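Malonyl-CoA-[acyl-carrier-protein] transacylase (Coxiella burnetii, PDB 3TQE) probably transfers the malonyl group of malonyl-CoA to holo-acyl carrier protein, giving malonyl-ACP and free CoA. Local coordinates at residues A[65-70]-A[119-124]; A[38-43]-A[113-118]; A[94-99]-A[203-208]. All coordinates share one frame; numbering follows the deposited sequence.

Interaction 1: A[65-70]-A[119-124]; sequences FTQPAL and EKRGQY. With GLY (glycine), chain B.
Gln-67 and Pro-68 are the residues of helix 63-83 that lean on Glu-119, Arg-121 and Gly-122 of helix 111-128, the two running nearly antiparallel with their short segments 7.8 Å apart at the axes. Gln-67 comes first and reaches furthest. Its CG lies anti to its own carbonyl carbon (chi1 -64°), and the extended chain beyond carries the amide across the groove. There Gln-67 OE1 accepts a bond from Arg-121 NH1 at 2.8 Å, with an N-H...O angle of 161°. The oxygen lies in the guanidinium plane, yet the donor stands 53° out of the amide plane, above it and not on a lone pair. The other branch of the amide settles on the neighbouring backbone, Gln-67 NE2 lying 3.4 Å from Gly-122 CA. Glycine suits this place because the amide can settle close against its CA. The next residue, Pro-68, has no N-H to give to the preceding turn, so the helix is kinked. Its puckered ring packs against the other helix, Pro-68 CD 4.2 Å from Glu-119 CA and Pro-68 CG 4.3 Å from Glu-119 CB, touching the backbone and first methylene of a residue whose side chain sets off away from it. Further along, Leu-70 turns to Leu-97 of helix 97-105.

The arginine, extended as far as NE, also binds the ligand, Arg-121 NH1 donating to GLY O at 3.0 Å, while NH2 is bonded to Gln-254 and probably to Ser-96. Gln-67 thus acts as a second-shell residue: a neutral amide steadies the guanidinium without cancelling its charge. Such a group suits a carboxylate like that of the glycine, which is consistent with its holding the malonyl carboxylate, as in other FabD enzymes.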
ATOM      1  N   PHE A  65       0.824  -8.754  11.687  1.00 12.52           N
ATOM      2  CA  PHE A  65       1.725  -9.578  10.882  1.00 12.37           C
ATOM      3  C   PHE A  65       1.748  -9.148   9.408  1.00 12.63           C
ATOM      4  O   PHE A  65       2.804  -9.134   8.793  1.00 12.58           O
ATOM      5  CB  PHE A  65       1.351 -11.043  10.976  1.00 12.88           C
ATOM      6  CG  PHE A  65       1.439 -11.581  12.366  1.00 13.91           C
ATOM      7  CD1 PHE A  65       2.657 -11.771  12.958  1.00 16.80           C
ATOM      8  CD2 PHE A  65       0.305 -11.830  13.102  1.00 16.34           C
ATOM      9  CE1 PHE A  65       2.740 -12.245  14.257  1.00 17.49           C
ATOM     10  CE2 PHE A  65       0.383 -12.304  14.406  1.00 17.53           C
ATOM     11  CZ  PHE A  65       1.606 -12.516  14.964  1.00 18.23           C
ATOM     12  N   THR A  66       0.590  -8.827   8.860  1.00 12.38           N
ATOM     13  CA  THR A  66       0.489  -8.479   7.448  1.00 12.64           C
ATOM     14  C   THR A  66       1.386  -7.309   7.135  1.00 11.94           C
ATOM     15  O   THR A  66       2.070  -7.297   6.114  1.00 12.19           O
ATOM     16  CB  THR A  66      -0.909  -8.062   7.079  1.00 14.00           C
ATOM     17  OG1 THR A  66      -1.838  -9.028   7.532  1.00 19.85           O
ATOM     18  CG2 THR A  66      -1.062  -7.824   5.597  1.00 19.05           C
ATOM     19  N   GLN A  67       1.382  -6.316   8.013  1.00 10.93           N
ATOM     20  CA  GLN A  67       2.119  -5.123   7.693  1.00 11.45           C
ATOM     21  C   GLN A  67       3.635  -5.336   7.583  1.00 11.33           C
ATOM     22  O   GLN A  67       4.227  -4.996   6.575  1.00 10.95           O
ATOM     23  CB  GLN A  67       1.740  -3.951   8.577  1.00 12.02           C
ATOM     24  CG  GLN A  67       0.275  -3.579   8.337  1.00 14.10           C
ATOM     25  CD  GLN A  67      -0.139  -2.235   8.854  1.00 14.18           C
ATOM     26  OE1 GLN A  67       0.648  -1.292   8.879  1.00 15.51           O
ATOM     27  NE2 GLN A  67      -1.422  -2.118   9.203  1.00 17.16           N
ATOM     28  N   PRO A  68       4.276  -5.910   8.595  1.00 11.31           N
ATOM     29  CA  PRO A  68       5.701  -6.167   8.429  1.00 11.52           C
ATOM     30  C   PRO A  68       5.995  -7.196   7.330  1.00 11.35           C
ATOM     31  O   PRO A  68       7.019  -7.098   6.676  1.00 11.24           O
ATOM     32  CB  PRO A  68       6.159  -6.659   9.805  1.00 13.26           C
ATOM     33  CG  PRO A  68       4.929  -7.004  10.520  1.00 14.08           C
ATOM     34  CD  PRO A  68       3.822  -6.178   9.962  1.00 12.13           C
ATOM     35  N   ALA A  69       5.101  -8.150   7.107  1.00 11.34           N
ATOM     36  CA  ALA A  69       5.298  -9.153   6.069  1.00 11.23           C
ATOM     37  C   ALA A  69       5.368  -8.471   4.713  1.00 11.33           C
ATOM     38  O   ALA A  69       6.242  -8.753   3.910  1.00 12.11           O
ATOM     39  CB  ALA A  69       4.182 -10.160   6.086  1.00 12.59           C
ATOM     40  N   LEU A  70       4.414  -7.584   4.456  1.00 10.90           N
ATOM     41  CA  LEU A  70       4.360  -6.940   3.151  1.00 11.41           C
ATOM     42  C   LEU A  70       5.457  -5.914   2.986  1.00 10.63           C
ATOM     43  O   LEU A  70       6.041  -5.768   1.906  1.00 12.04           O
ATOM     44  CB  LEU A  70       3.016  -6.312   2.936  1.00 13.36           C
ATOM     45  CG  LEU A  70       1.968  -7.316   2.518  1.00 16.79           C
ATOM     46  CD1 LEU A  70       0.623  -6.596   2.511  1.00 21.07           C
ATOM     47  CD2 LEU A  70       2.283  -7.947   1.149  1.00 20.72           C
ATOM     48  N   GLU A 119       4.908  -2.773  12.301  1.00 11.03           N
ATOM     49  CA  GLU A 119       4.306  -3.674  13.243  1.00 11.38           C
ATOM     50  C   GLU A 119       3.458  -2.895  14.227  1.00 11.59           C
ATOM     51  O   GLU A 119       2.327  -3.275  14.502  1.00 11.68           O
ATOM     52  CB  GLU A 119       5.355  -4.476  13.974  1.00 12.05           C
ATOM     53  CG  GLU A 119       4.718  -5.414  14.979  1.00 13.80           C
ATOM     54  CD  GLU A 119       5.691  -6.208  15.769  1.00 18.14           C
ATOM     55  OE1 GLU A 119       6.643  -5.603  16.309  1.00 22.42           O
ATOM     56  OE2 GLU A 119       5.481  -7.445  15.858  1.00 22.06           O
ATOM     57  N   LYS A 120       3.995  -1.785  14.724  1.00 12.27           N
ATOM     58  CA  LYS A 120       3.231  -0.949  15.633  0.50 12.93           C
ATOM     59  C   LYS A 120       2.023  -0.352  14.941  1.00 12.54           C
ATOM     60  O   LYS A 120       0.923  -0.308  15.501  1.00 13.14           O
ATOM     61  CB  LYS A 120       4.088   0.156  16.223  0.50 13.67           C
ATOM     62  CG  LYS A 120       5.033  -0.312  17.313  0.50 17.51           C
ATOM     63  CD  LYS A 120       6.056   0.766  17.583  0.50 21.17           C
ATOM     64  CE  LYS A 120       7.040   0.357  18.658  0.50 24.39           C
ATOM     65  NZ  LYS A 120       8.096   1.410  18.823  0.50 27.03           N
ATOM     66  N   ARG A 121       2.209   0.083  13.715  1.00 11.37           N
ATOM     67  CA  ARG A 121       1.097   0.629  12.954  1.00 11.08           C
ATOM     68  C   ARG A 121      -0.038  -0.380  12.890  1.00 11.71           C
ATOM     69  O   ARG A 121      -1.198  -0.044  13.115  1.00 12.70           O
ATOM     70  CB  ARG A 121       1.553   1.041  11.564  1.00 11.59           C
ATOM     71  CG  ARG A 121       0.490   1.631  10.670  1.00 12.24           C
ATOM     72  CD  ARG A 121       1.134   1.984   9.371  1.00 12.92           C
ATOM     73  NE  ARG A 121       0.261   2.682   8.424  1.00 12.97           N
ATOM     74  CZ  ARG A 121      -0.512   2.096   7.517  1.00 15.71           C
ATOM     75  NH1 ARG A 121      -0.588   0.775   7.429  1.00 14.80           N
ATOM     76  NH2 ARG A 121      -1.240   2.850   6.693  1.00 18.49           N
ATOM     77  N   GLY A 122       0.295  -1.629  12.569  1.00 11.60           N
ATOM     78  CA  GLY A 122      -0.717  -2.666  12.521  1.00 12.37           C
ATOM     79  C   GLY A 122      -1.353  -2.889  13.864  1.00 13.04           C
ATOM     80  O   GLY A 122      -2.584  -3.006  13.976  1.00 14.14           O
ATOM     81  N   GLN A 123      -0.528  -2.984  14.890  1.00 11.60           N
ATOM     82  CA  GLN A 123      -1.048  -3.203  16.245  1.00 12.28           C
ATOM     83  C   GLN A 123      -1.989  -2.087  16.642  1.00 12.49           C
ATOM     84  O   GLN A 123      -3.099  -2.350  17.120  1.00 14.03           O
ATOM     85  CB  GLN A 123       0.095  -3.355  17.240  1.00 11.82           C
ATOM     86  CG  GLN A 123       0.840  -4.664  17.020  1.00 12.61           C
ATOM     87  CD  GLN A 123       2.080  -4.829  17.843  1.00 13.94           C
ATOM     88  OE1 GLN A 123       2.646  -3.861  18.309  1.00 16.63           O
ATOM     89  NE2 GLN A 123       2.533  -6.094  17.999  1.00 14.72           N
ATOM     90  N   TYR A 124      -1.584  -0.853  16.429  1.00 12.66           N
ATOM     91  CA  TYR A 124      -2.412   0.253  16.873  1.00 12.56           C
ATOM     92  C   TYR A 124      -3.710   0.311  16.079  1.00 13.37           C
ATOM     93  O   TYR A 124      -4.767   0.609  16.613  1.00 14.01           O
ATOM     94  CB  TYR A 124      -1.679   1.571  16.737  1.00 12.61           C
ATOM     95  CG  TYR A 124      -0.410   1.698  17.499  1.00 13.43           C
ATOM     96  CD1 TYR A 124      -0.137   0.932  18.597  1.00 14.58           C
ATOM     97  CD2 TYR A 124       0.522   2.624  17.126  1.00 14.56           C
ATOM     98  CE1 TYR A 124       1.071   1.076  19.292  1.00 16.29           C
ATOM     99  CE2 TYR A 124       1.689   2.786  17.824  1.00 15.07           C
ATOM    100  CZ  TYR A 124       1.950   2.014  18.915  1.00 15.99           C
ATOM    101  OH  TYR A 124       3.141   2.175  19.585  1.00 19.06           O
TER
HETATM  102  N   GLY B 314      -5.884  -0.174   3.903  1.00 46.42           N
HETATM  103  CA  GLY B 314      -4.719  -0.967   4.414  1.00 45.67           C
HETATM  104  C   GLY B 314      -3.885  -0.203   5.427  1.00 45.14           C
HETATM  105  O   GLY B 314      -2.695  -0.478   5.681  1.00 43.80           O
HETATM  106  OXT GLY B 314      -4.389   0.739   6.015  1.00 44.96           O

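Interaction 2: A[38-43]-A[113-118]; sequences QQASSA and EAVKLV
Ala-40 and Ala-43 meet Val-115 and Lys-116 without any ring, side-chain amide or guanidinium between them; the flat groups that take part are peptide groups, touched at their carbonyl oxygens. Ala-40 O lies 3.9 Å from Val-115 CG1, and Ala-43 O lies 3.5 Å from Lys-116 CE. Around these oxygens the rest is aliphatic. Val-115 points at the opposing helix and spreads its two methyls there: CG1 stands anti to the backbone N (chi1 168°) and CG2 anti to the carbonyl carbon, so both branches straddle the same methyl. Val-115 CG2 is 4.0 Å from Ala-40 CB, and Val-115 CG1 is almost as near to it. The CG1 branch bridges to the next turn as well, 4.2 Å from Ala-43 CB. Alanine suits both positions, since its single methyl offers a low surface against which a branched residue can nestle. Lys-116 flanks this patch on the solvent side. Its long chain, extended beyond CG, passes alongside Ala-43, so that Lys-116 CG and Lys-116 CE each lie 4.0 Å from Ala-43 CB.

The segments cross at -55°, with their axes 9.0 Å apart at closest approach. Helix 63-83 backs the pair, Thr-72 touching Ala-40 and Leu-71 touching Val-115, while Gln-39 beside the contact bonds to Arg-79 of that same helix.

The chemistry is therefore van der Waals contact that grades from buried methyls to the methylenes of a lysine. Aliphatic lysine carbons cover the alanine as a hydrocarbon would, and the charged end can stay with solvent. Because Ala-43 lies near the C-terminal end of helix 31-44, the nearby positive charge is probably favourable to that helix end.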
ATOM      1  N   GLN A  38      15.523 -12.103   7.156  1.00 14.25           N
ATOM      2  CA  GLN A  38      16.301 -12.296   8.380  0.50 15.44           C
ATOM      3  C   GLN A  38      16.449 -10.987   9.142  1.00 14.50           C
ATOM      4  O   GLN A  38      16.347 -10.952  10.371  1.00 15.48           O
ATOM      5  CB  GLN A  38      17.676 -12.886   8.057  0.50 16.39           C
ATOM      6  CG  GLN A  38      17.661 -14.392   7.813  0.50 19.99           C
ATOM      7  CD  GLN A  38      18.938 -14.937   7.158  0.50 24.42           C
ATOM      8  OE1 GLN A  38      19.820 -14.189   6.713  0.50 25.78           O
ATOM      9  NE2 GLN A  38      19.035 -16.258   7.108  0.50 28.17           N
ATOM     10  N   GLN A  39      16.703  -9.909   8.410  1.00 13.82           N
ATOM     11  CA  GLN A  39      16.785  -8.590   9.013  1.00 14.00           C
ATOM     12  C   GLN A  39      15.467  -8.248   9.681  1.00 14.15           C
ATOM     13  O   GLN A  39      15.445  -7.763  10.806  1.00 14.80           O
ATOM     14  CB  GLN A  39      17.124  -7.552   7.958  1.00 14.37           C
ATOM     15  CG  GLN A  39      18.563  -7.670   7.510  1.00 17.57           C
ATOM     16  CD  GLN A  39      18.883  -6.861   6.305  1.00 19.07           C
ATOM     17  OE1 GLN A  39      18.050  -6.136   5.801  1.00 19.69           O
ATOM     18  NE2 GLN A  39      20.120  -6.953   5.847  1.00 26.23           N
ATOM     19  N   ALA A  40      14.372  -8.453   8.979  1.00 13.28           N
ATOM     20  CA  ALA A  40      13.080  -8.178   9.560  1.00 13.31           C
ATOM     21  C   ALA A  40      12.819  -9.024  10.793  1.00 13.37           C
ATOM     22  O   ALA A  40      12.316  -8.532  11.789  1.00 14.14           O
ATOM     23  CB  ALA A  40      11.992  -8.369   8.543  1.00 12.86           C
ATOM     24  N   SER A  41      13.169 -10.296  10.717  1.00 13.19           N
ATOM     25  CA  SER A  41      12.957 -11.214  11.817  1.00 13.82           C
ATOM     26  C   SER A  41      13.756 -10.822  13.032  1.00 15.28           C
ATOM     27  O   SER A  41      13.276 -10.998  14.145  1.00 16.51           O
ATOM     28  CB  SER A  41      13.325 -12.629  11.392  1.00 14.93           C
ATOM     29  OG  SER A  41      12.434 -13.070  10.394  1.00 15.75           O
ATOM     30  N   SER A  42      14.955 -10.304  12.833  1.00 16.64           N
ATOM     31  CA  SER A  42      15.736  -9.842  13.957  0.50 18.15           C
ATOM     32  C   SER A  42      15.056  -8.656  14.633  1.00 18.43           C
ATOM     33  O   SER A  42      15.051  -8.546  15.867  1.00 21.15           O
ATOM     34  CB  SER A  42      17.154  -9.533  13.522  0.50 18.91           C
ATOM     35  OG  SER A  42      17.795 -10.749  13.181  0.50 22.08           O
ATOM     36  N   ALA A  43      14.433  -7.805  13.842  1.00 18.27           N
ATOM     37  CA  ALA A  43      13.720  -6.673  14.380  1.00 18.44           C
ATOM     38  C   ALA A  43      12.429  -7.069  15.103  1.00 18.06           C
ATOM     39  O   ALA A  43      12.080  -6.465  16.125  1.00 21.47           O
ATOM     40  CB  ALA A  43      13.412  -5.715  13.261  1.00 19.21           C
ATOM     41  N   GLU A 113      14.083  -0.293  11.185  1.00 15.65           N
ATOM     42  CA  GLU A 113      13.259   0.649  11.936  1.00 15.77           C
ATOM     43  C   GLU A 113      11.848   0.685  11.377  1.00 14.07           C
ATOM     44  O   GLU A 113      10.860   0.702  12.115  1.00 14.77           O
ATOM     45  CB  GLU A 113      13.911   2.021  11.962  1.00 17.67           C
ATOM     46  CG  GLU A 113      15.240   1.946  12.704  1.00 21.94           C
ATOM     47  CD  GLU A 113      16.017   3.223  12.814  1.00 29.93           C
ATOM     48  OE1 GLU A 113      15.555   4.278  12.322  1.00 33.81           O
ATOM     49  OE2 GLU A 113      17.134   3.140  13.413  1.00 36.26           O
ATOM     50  N   ALA A 114      11.748   0.664  10.062  1.00 12.84           N
ATOM     51  CA  ALA A 114      10.447   0.653   9.420  1.00 12.62           C
ATOM     52  C   ALA A 114       9.675  -0.620   9.735  1.00 11.64           C
ATOM     53  O   ALA A 114       8.462  -0.576   9.879  1.00 11.42           O
ATOM     54  CB  ALA A 114      10.580   0.890   7.911  1.00 13.39           C
ATOM     55  N   VAL A 115      10.358  -1.751   9.802  1.00 11.25           N
ATOM     56  CA  VAL A 115       9.699  -3.001  10.155  1.00 11.95           C
ATOM     57  C   VAL A 115       9.041  -2.879  11.515  1.00 12.34           C
ATOM     58  O   VAL A 115       7.873  -3.256  11.703  1.00 12.24           O
ATOM     59  CB  VAL A 115      10.688  -4.177  10.116  1.00 12.26           C
ATOM     60  CG1 VAL A 115      10.102  -5.440  10.771  1.00 14.85           C
ATOM     61  CG2 VAL A 115      11.100  -4.432   8.708  1.00 14.48           C
ATOM     62  N   LYS A 116       9.792  -2.370  12.479  1.00 12.91           N
ATOM     63  CA  LYS A 116       9.233  -2.225  13.820  1.00 14.09           C
ATOM     64  C   LYS A 116       8.074  -1.231  13.810  1.00 12.86           C
ATOM     65  O   LYS A 116       7.064  -1.416  14.487  1.00 13.14           O
ATOM     66  CB  LYS A 116      10.297  -1.771  14.785  1.00 15.13           C
ATOM     67  CG  LYS A 116      11.392  -2.753  14.992  1.00 19.17           C
ATOM     68  CD  LYS A 116      12.347  -2.252  16.058  1.00 24.73           C
ATOM     69  CE  LYS A 116      13.460  -3.215  16.324  1.00 28.81           C
ATOM     70  NZ  LYS A 116      14.488  -2.539  17.191  1.00 33.44           N
ATOM     71  N   LEU A 117       8.221  -0.167  13.040  1.00 12.62           N
ATOM     72  CA  LEU A 117       7.224   0.864  13.001  1.00 12.20           C
ATOM     73  C   LEU A 117       5.909   0.334  12.399  1.00 11.59           C
ATOM     74  O   LEU A 117       4.827   0.667  12.868  1.00 12.25           O
ATOM     75  CB  LEU A 117       7.724   2.034  12.176  1.00 13.05           C
ATOM     76  CG  LEU A 117       6.811   3.230  12.098  1.00 15.05           C
ATOM     77  CD1 LEU A 117       6.578   3.841  13.475  1.00 16.54           C
ATOM     78  CD2 LEU A 117       7.403   4.216  11.122  1.00 16.71           C
ATOM     79  N   VAL A 118       5.991  -0.448  11.331  1.00 10.59           N
ATOM     80  CA  VAL A 118       4.757  -0.913  10.723  1.00 10.67           C
ATOM     81  C   VAL A 118       4.116  -2.026  11.523  1.00 10.59           C
ATOM     82  O   VAL A 118       2.914  -2.191  11.450  1.00 11.12           O
ATOM     83  CB  VAL A 118       4.885  -1.265   9.231  1.00 10.71           C
ATOM     84  CG1 VAL A 118       5.368  -0.063   8.423  1.00 12.08           C
ATOM     85  CG2 VAL A 118       5.725  -2.503   8.996  1.00 11.65           C
TER

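Interaction 3: A[94-99]-A[203-208]; sequences GHSLGE and PSHCPL. With GLY (glycine), chain B.
His-205 and Ser-96 are the pair that joins loop 203-208 to the turn at the start of helix 97-105. Just before the histidine, Ser-204 binds the ligand. Modelled in two conformers, it has its OG in the position between backbone N and carbonyl carbon (chi1 56°) in the one described, where Ser-204 OG accepts a bond from the N of the bound glycine at 3.2 Å. His-205 then adopts a left-handed backbone conformation and swings its imidazole toward the turn. His-205 NE2 and Ser-96 OG are 2.9 Å apart in a hydrogen bond that either could donate; the oxygen sits at the ring's edge, in its plane, though its exact place is less sure because it crowds the ligand. The other ring nitrogen, ND1, bonds to the backbone O of Gln-254, fixing how the ring is rotated. Histidine suits the site because its two ring nitrogens can be engaged at once, one by the scaffold and one by the serine. Beyond it, Cys-206 SG takes the N-H of Leu-208 N at 3.5 Å, at the start of a short 3-10 turn.

Across the contact, Ser-96 has a strained backbone (phi 58°, psi -104°) that pushes its hydroxyl toward the histidine. Gly-94 and Gly-98 let the strand and helix on either side come very close. The strained turn and the GxSxG sequence are consistent with the nucleophile elbow of the acyltransferase fold, and the serine-histidine pair, predicted to be the active-site residues, is typical of malonyl-CoA:ACP transacylases.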
ATOM      1  N   GLY A  94       3.358   4.175  -2.855  1.00 12.51           N
ATOM      2  CA  GLY A  94       2.907   2.967  -2.250  1.00 12.63           C
ATOM      3  C   GLY A  94       1.516   3.095  -1.773  1.00 13.48           C
ATOM      4  O   GLY A  94       1.135   4.153  -1.319  1.00 15.77           O
ATOM      5  N   HIS A  95       0.777   1.997  -1.791  1.00 12.92           N
ATOM      6  CA  HIS A  95      -0.610   2.068  -1.396  1.00 14.68           C
ATOM      7  C   HIS A  95      -0.693   1.732   0.088  1.00 14.99           C
ATOM      8  O   HIS A  95      -0.470   0.603   0.487  1.00 15.10           O
ATOM      9  CB  HIS A  95      -1.414   1.150  -2.290  1.00 14.99           C
ATOM     10  CG  HIS A  95      -2.895   1.318  -2.182  1.00 16.64           C
ATOM     11  ND1 HIS A  95      -3.605   1.024  -1.035  1.00 18.95           N
ATOM     12  CD2 HIS A  95      -3.799   1.717  -3.100  1.00 17.73           C
ATOM     13  CE1 HIS A  95      -4.892   1.255  -1.254  1.00 19.88           C
ATOM     14  NE2 HIS A  95      -5.036   1.679  -2.501  1.00 18.33           N
ATOM     15  N   SER A  96      -0.986   2.759   0.896  1.00 15.73           N
ATOM     16  CA  SER A  96      -1.099   2.661   2.376  1.00 15.68           C
ATOM     17  C   SER A  96       0.178   2.133   3.052  1.00 15.14           C
ATOM     18  O   SER A  96       1.155   2.836   3.164  1.00 15.75           O
ATOM     19  CB  SER A  96      -2.382   1.922   2.764  1.00 17.45           C
ATOM     20  OG  SER A  96      -2.603   2.019   4.174  1.00 19.98           O
ATOM     21  N   LEU A  97       0.196   0.887   3.477  1.00 14.16           N
ATOM     22  CA  LEU A  97       1.391   0.307   3.988  1.00 13.12           C
ATOM     23  C   LEU A  97       2.525   0.430   2.975  1.00 12.68           C
ATOM     24  O   LEU A  97       3.690   0.614   3.345  1.00 12.40           O
ATOM     25  CB  LEU A  97       1.141  -1.152   4.307  1.00 13.92           C
ATOM     26  CG  LEU A  97       2.292  -2.008   4.749  1.00 15.57           C
ATOM     27  CD1 LEU A  97       2.999  -1.410   5.990  1.00 15.57           C
ATOM     28  CD2 LEU A  97       1.696  -3.362   4.909  1.00 23.61           C
ATOM     29  N   GLY A  98       2.203   0.352   1.695  1.00 12.02           N
ATOM     30  CA  GLY A  98       3.210   0.433   0.677  1.00 12.24           C
ATOM     31  C   GLY A  98       3.999   1.710   0.703  1.00 11.71           C
ATOM     32  O   GLY A  98       5.113   1.767   0.222  1.00 11.79           O
ATOM     33  N   GLU A  99       3.426   2.762   1.258  1.00 12.29           N
ATOM     34  CA  GLU A  99       4.142   4.008   1.332  1.00 11.42           C
ATOM     35  C   GLU A  99       5.396   3.881   2.200  1.00 11.60           C
ATOM     36  O   GLU A  99       6.405   4.511   1.921  1.00 12.35           O
ATOM     37  CB  GLU A  99       3.178   5.063   1.866  1.00 13.66           C
ATOM     38  CG  GLU A  99       3.741   6.442   1.931  1.00 15.78           C
ATOM     39  CD  GLU A  99       2.611   7.477   1.846  1.00 19.68           C
ATOM     40  OE1 GLU A  99       1.772   7.375   0.902  1.00 18.87           O
ATOM     41  OE2 GLU A  99       2.585   8.381   2.716  1.00 21.40           O
ATOM     42  N   PRO A 203     -11.325  -0.396  10.168  1.00 17.56           N
ATOM     43  CA  PRO A 203     -11.775   0.639   9.249  1.00 17.95           C
ATOM     44  C   PRO A 203     -10.704   1.703   9.046  1.00 17.90           C
ATOM     45  O   PRO A 203     -10.692   2.748   9.668  1.00 18.82           O
ATOM     46  CB  PRO A 203     -12.992   1.211   9.960  1.00 18.32           C
ATOM     47  CG  PRO A 203     -12.635   1.099  11.410  1.00 17.94           C
ATOM     48  CD  PRO A 203     -11.884  -0.211  11.523  1.00 17.72           C
ATOM     49  N   SER A 204      -9.806   1.405   8.138  1.00 17.12           N
ATOM     50  CA  SER A 204      -8.668   2.279   7.927  0.50 16.92           C
ATOM     51  C   SER A 204      -9.044   3.509   7.112  1.00 16.31           C
ATOM     52  O   SER A 204     -10.091   3.545   6.465  1.00 16.26           O
ATOM     53  CB  SER A 204      -7.532   1.498   7.263  0.50 17.20           C
ATOM     54  OG  SER A 204      -7.948   0.891   6.064  0.50 19.38           O
ATOM     55  N   HIS A 205      -8.195   4.526   7.187  1.00 15.77           N
ATOM     56  CA  HIS A 205      -8.321   5.725   6.393  1.00 16.28           C
ATOM     57  C   HIS A 205      -9.598   6.451   6.628  1.00 18.55           C
ATOM     58  O   HIS A 205     -10.217   6.913   5.691  1.00 20.18           O
ATOM     59  CB  HIS A 205      -8.143   5.386   4.918  1.00 16.66           C
ATOM     60  CG  HIS A 205      -6.861   4.702   4.678  1.00 15.92           C
ATOM     61  ND1 HIS A 205      -5.660   5.310   4.937  1.00 18.54           N
ATOM     62  CD2 HIS A 205      -6.573   3.431   4.322  1.00 19.16           C
ATOM     63  CE1 HIS A 205      -4.680   4.447   4.713  1.00 20.27           C
ATOM     64  NE2 HIS A 205      -5.213   3.295   4.365  1.00 21.35           N
ATOM     65  N   CYS A 206      -9.956   6.550   7.898  1.00 18.38           N
ATOM     66  CA  CYS A 206     -11.090   7.331   8.311  1.00 18.96           C
ATOM     67  C   CYS A 206     -10.853   7.785   9.721  1.00 18.07           C
ATOM     68  O   CYS A 206      -9.924   7.330  10.368  1.00 16.56           O
ATOM     69  CB  CYS A 206     -12.390   6.529   8.165  1.00 20.40           C
ATOM     70  SG  CYS A 206     -12.781   5.359   9.446  1.00 21.47           S
ATOM     71  N   PRO A 207     -11.696   8.677  10.232  1.00 18.42           N
ATOM     72  CA  PRO A 207     -11.450   9.217  11.558  1.00 18.28           C
ATOM     73  C   PRO A 207     -11.487   8.210  12.699  1.00 17.83           C
ATOM     74  O   PRO A 207     -10.962   8.492  13.772  1.00 17.77           O
ATOM     75  CB  PRO A 207     -12.575  10.243  11.705  1.00 20.10           C
ATOM     76  CG  PRO A 207     -12.826  10.675  10.347  1.00 20.66           C
ATOM     77  CD  PRO A 207     -12.695   9.475   9.507  1.00 18.94           C
ATOM     78  N   LEU A 208     -12.039   7.023  12.483  1.00 16.85           N
ATOM     79  CA  LEU A 208     -11.964   6.004  13.520  1.00 16.96           C
ATOM     80  C   LEU A 208     -10.552   5.554  13.831  1.00 16.25           C
ATOM     81  O   LEU A 208     -10.312   4.958  14.867  1.00 16.29           O
ATOM     82  CB  LEU A 208     -12.798   4.790  13.161  1.00 17.23           C
ATOM     83  CG  LEU A 208     -14.281   5.090  13.009  1.00 17.27           C
ATOM     84  CD1 LEU A 208     -14.976   3.800  12.682  1.00 19.06           C
ATOM     85  CD2 LEU A 208     -14.838   5.728  14.286  1.00 19.33           C
TER
HETATM   86  N   GLY B 314      -5.884  -0.174   3.903  1.00 46.42           N
HETATM   87  CA  GLY B 314      -4.719  -0.967   4.414  1.00 45.67           C
HETATM   88  C   GLY B 314      -3.885  -0.203   5.427  1.00 45.14           C
HETATM   89  O   GLY B 314      -2.695  -0.478   5.681  1.00 43.80           O
HETATM   90  OXT GLY B 314      -4.389   0.739   6.015  1.00 44.96           O

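How the interactions relate
Helix 111-128 serves two of the contacts: its 113-118 turns take part in interaction 2 and its 119-124 turns in interaction 1, so one helix runs from a partly exposed aliphatic seam to the buried, predicted active site. Interaction 2 is the most peripheral and purely nonpolar among its side chains. Interaction 1 is buried and mixes packing with a polar network, while interaction 3, nearest the centre of the chain, is almost entirely polar. Interactions 1 and 3 share the bound glycine and meet where Arg-121 probably bonds Ser-96; Leu-97 packs on Gln-67 of interaction 1 and also touches Val-118 of interaction 2.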